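Protein B (Streptococcus agalactiae, PDB 5H6I) is a secreted CAMP factor, a pore-forming toxin with membrane-permeabilizing activity that is also classed among the bacterial Fc-binding proteins and binds IgG. Local coordinates at residues F129-R137 / K149-A157. Residues are numbered along the deposited sequence; the frame is centred on the assembly and turned at random.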
loop_
_atom_site.group_PDB
_atom_site.type_symbol
_atom_site.label_atom_id
_atom_site.label_comp_id
_atom_site.label_asym_id
_atom_site.label_seq_id
_atom_site.Cartn_x
_atom_site.Cartn_y
_atom_site.Cartn_z
ATOM N N PHE A 129 10.116 -4.819 6.794
ATOM C CA PHE A 129 10.967 -5.983 7.014
ATOM C C PHE A 129 10.185 -7.120 7.659
ATOM O O PHE A 129 10.425 -8.296 7.358
ATOM C CB PHE A 129 12.162 -5.588 7.883
ATOM C CG PHE A 129 13.270 -6.601 7.892
ATOM C CD1 PHE A 129 14.011 -6.850 6.749
ATOM C CD2 PHE A 129 13.578 -7.298 9.049
ATOM C CE1 PHE A 129 15.034 -7.778 6.759
ATOM C CE2 PHE A 129 14.600 -8.228 9.066
ATOM C CZ PHE A 129 15.329 -8.468 7.918
ATOM N N GLY A 130 9.245 -6.791 8.548
ATOM C CA GLY A 130 8.449 -7.825 9.186
ATOM C C GLY A 130 7.459 -8.474 8.238
ATOM O O GLY A 130 7.262 -9.692 8.271
ATOM N N ILE A 131 6.814 -7.671 7.388
ATOM C CA ILE A 131 5.906 -8.227 6.387
ATOM C C ILE A 131 6.671 -9.114 5.416
ATOM O O ILE A 131 6.161 -10.144 4.956
ATOM C CB ILE A 131 5.157 -7.098 5.655
ATOM C CG1 ILE A 131 4.446 -6.187 6.659
ATOM C CG2 ILE A 131 4.157 -7.673 4.661
ATOM C CD1 ILE A 131 3.669 -5.063 6.011
ATOM N N THR A 132 7.907 -8.730 5.091
ATOM C CA THR A 132 8.760 -9.579 4.264
ATOM C C THR A 132 8.992 -10.929 4.934
ATOM O O THR A 132 8.892 -11.980 4.293
ATOM C CB THR A 132 10.090 -8.874 3.990
ATOM O OG1 THR A 132 9.885 -7.804 3.059
ATOM C CG2 THR A 132 11.113 -9.850 3.424
ATOM N N LYS A 133 9.292 -10.915 6.236
ATOM C CA LYS A 133 9.494 -12.162 6.965
ATOM C C LYS A 133 8.228 -13.009 6.992
ATOM O O LYS A 133 8.307 -14.240 7.043
ATOM C CB LYS A 133 9.967 -11.867 8.389
ATOM C CG LYS A 133 11.475 -11.929 8.564
ATOM C CD LYS A 133 11.973 -10.881 9.549
ATOM C CE LYS A 133 11.573 -11.222 10.975
ATOM N NZ LYS A 133 12.091 -10.223 11.951
ATOM N N LEU A 134 7.056 -12.372 6.955
ATOM C CA LEU A 134 5.809 -13.129 6.967
ATOM C C LEU A 134 5.545 -13.773 5.611
ATOM O O LEU A 134 5.211 -14.961 5.533
ATOM C CB LEU A 134 4.647 -12.220 7.369
ATOM C CG LEU A 134 3.264 -12.872 7.399
ATOM C CD1 LEU A 134 3.304 -14.176 8.178
ATOM C CD2 LEU A 134 2.238 -11.923 7.997
ATOM N N VAL A 135 5.694 -13.003 4.530
ATOM C CA VAL A 135 5.446 -13.536 3.193
ATOM C C VAL A 135 6.424 -14.657 2.867
ATOM O O VAL A 135 6.071 -15.616 2.170
ATOM C CB VAL A 135 5.510 -12.402 2.150
ATOM C CG1 VAL A 135 5.291 -12.948 0.748
ATOM C CG2 VAL A 135 4.481 -11.329 2.472
ATOM N N ILE A 136 7.658 -14.564 3.370
ATOM C CA ILE A 136 8.633 -15.627 3.143
ATOM C C ILE A 136 8.140 -16.938 3.743
ATOM O O ILE A 136 8.255 -18.003 3.124
ATOM C CB ILE A 136 10.007 -15.221 3.710
ATOM C CG1 ILE A 136 10.686 -14.210 2.783
ATOM C CG2 ILE A 136 10.895 -16.440 3.904
ATOM C CD1 ILE A 136 11.985 -13.660 3.328
ATOM N N ARG A 137 7.568 -16.881 4.948
ATOM C CA ARG A 137 7.019 -18.086 5.562
ATOM C C ARG A 137 5.817 -18.606 4.782
ATOM O O ARG A 137 5.633 -19.822 4.655
ATOM C CB ARG A 137 6.637 -17.809 7.015
ATOM C CG ARG A 137 7.778 -17.281 7.868
ATOM C CD ARG A 137 8.505 -18.406 8.582
ATOM N NE ARG A 137 8.184 -18.439 10.006
ATOM C CZ ARG A 137 8.936 -17.888 10.955
ATOM N NH1 ARG A 137 10.057 -17.259 10.632
ATOM N NH2 ARG A 137 8.565 -17.967 12.225
ATOM N N LYS A 149 2.114 -18.873 12.127
ATOM C CA LYS A 149 1.324 -18.162 13.126
ATOM C C LYS A 149 2.206 -17.385 14.094
ATOM O O LYS A 149 1.809 -16.316 14.570
ATOM C CB LYS A 149 0.433 -19.147 13.882
ATOM C CG LYS A 149 -0.497 -18.500 14.897
ATOM C CD LYS A 149 -1.333 -17.401 14.260
ATOM C CE LYS A 149 -1.537 -16.240 15.222
ATOM N NZ LYS A 149 -2.349 -15.150 14.615
ATOM N N ALA A 150 3.401 -17.899 14.395
ATOM C CA ALA A 150 4.324 -17.160 15.248
ATOM C C ALA A 150 4.803 -15.885 14.566
ATOM O O ALA A 150 5.017 -14.862 15.226
ATOM C CB ALA A 150 5.513 -18.044 15.630
ATOM N N GLN A 151 4.969 -15.927 13.241
ATOM C CA GLN A 151 5.412 -14.743 12.515
ATOM C C GLN A 151 4.293 -13.717 12.377
ATOM O O GLN A 151 4.564 -12.512 12.325
ATOM C CB GLN A 151 5.948 -15.143 11.141
ATOM C CG GLN A 151 6.605 -14.011 10.371
ATOM C CD GLN A 151 7.640 -13.265 11.190
ATOM O OE1 GLN A 151 8.479 -13.873 11.856
ATOM N NE2 GLN A 151 7.586 -11.939 11.144
ATOM N N VAL A 152 3.039 -14.170 12.317
ATOM C CA VAL A 152 1.915 -13.239 12.269
ATOM C C VAL A 152 1.863 -12.410 13.546
ATOM O O VAL A 152 1.580 -11.205 13.514
ATOM C CB VAL A 152 0.599 -14.003 12.028
ATOM C CG1 VAL A 152 -0.602 -13.142 12.386
ATOM C CG2 VAL A 152 0.514 -14.465 10.581
ATOM N N ASN A 153 2.154 -13.037 14.689
ATOM C CA ASN A 153 2.210 -12.294 15.942
ATOM C C ASN A 153 3.414 -11.364 15.989
ATOM O O ASN A 153 3.341 -10.290 16.598
ATOM C CB ASN A 153 2.235 -13.262 17.125
ATOM C CG ASN A 153 0.950 -14.059 17.250
ATOM O OD1 ASN A 153 -0.138 -13.550 16.981
ATOM N ND2 ASN A 153 1.070 -15.317 17.656
ATOM N N ASP A 154 4.524 -11.756 15.359
ATOM C CA ASP A 154 5.663 -10.850 15.233
ATOM C C ASP A 154 5.267 -9.582 14.491
ATOM O O ASP A 154 5.664 -8.476 14.877
ATOM C CB ASP A 154 6.814 -11.551 14.511
ATOM C CG ASP A 154 7.950 -11.921 15.443
ATOM O OD1 ASP A 154 7.738 -11.915 16.674
ATOM O OD2 ASP A 154 9.055 -12.216 14.942
ATOM N N VAL A 155 4.475 -9.725 13.428
ATOM C CA VAL A 155 4.024 -8.565 12.665
ATOM C C VAL A 155 3.095 -7.702 13.510
ATOM O O VAL A 155 3.229 -6.473 13.552
ATOM C CB VAL A 155 3.350 -9.021 11.359
ATOM C CG1 VAL A 155 2.539 -7.888 10.746
ATOM C CG2 VAL A 155 4.393 -9.534 10.377
ATOM N N LYS A 156 2.144 -8.333 14.204
ATOM C CA LYS A 156 1.206 -7.579 15.031
ATOM C C LYS A 156 1.926 -6.852 16.161
ATOM O O LYS A 156 1.617 -5.692 16.458
ATOM C CB LYS A 156 0.129 -8.510 15.586
ATOM C CG LYS A 156 -0.985 -8.822 14.600
ATOM C CD LYS A 156 -1.886 -9.930 15.123
ATOM C CE LYS A 156 -3.054 -10.183 14.185
ATOM N NZ LYS A 156 -3.786 -11.427 14.545
ATOM N N ALA A 157 2.888 -7.520 16.804
ATOM C CA ALA A 157 3.694 -6.851 17.817
ATOM C C ALA A 157 4.555 -5.753 17.208
ATOM O O ALA A 157 4.795 -4.726 17.852
ATOM C CB ALA A 157 4.570 -7.866 18.551
#
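Gly130 and Val155 mark one close approach in an antiparallel helical hairpin, helices 121-139 and 145-163, and Leu134 and Gln151 the other; the axes of 129-137 and 149-157 approach to 9.2 Å, at 166°. Gly130 has no side chain, and the branched Val155 meets its backbone instead, CG2 lying 3.6 Å from Gly130 O. One turn on, Gln151 is a knob in the hole formed by Gly130, Lys133, Leu134 and Arg137. Its CG, anti to the backbone N (chi1 -172°), reaches 3.6 Å from Leu134 CA; a bend at chi2 then turns the amide along helix 121-139, where NE2 lies 3.6 Å from Lys133 CB. The long, flexible glutamine thus packs through its methylenes while its amide crosses the lysine chain at about a right angle; lysine suits this partly exposed edge, its aliphatic part walling the knob.

Arg137 also crosses Gln151 steeply. Gln151 CB sits 3.8 Å above one guanidinium face, toward its rim, and the guanidinium and amide planes are 76° apart. The nearest polar atoms of these two side chains, Arg137 NH1 and Gln151 OE1, are 3.9 Å apart, so this is packing over a face; the guanidinium instead bonds through NH2 to the carbonyl of Ser147. On the other flank, branched Leu134 spreads its methyls over two valines: CD1 lies 3.7 Å from Val152 CG2, and CD2 meets Val155 CG2. Leu134 also touches Val105 of helix 93-115. Cohesion therefore rests on shape fit and van der Waals packing, apolar on the Leu134 flank and of long polar side chains on the other; Lys133 NZ and Asp154 OD2, 4.7 Å apart, may add a weak attraction.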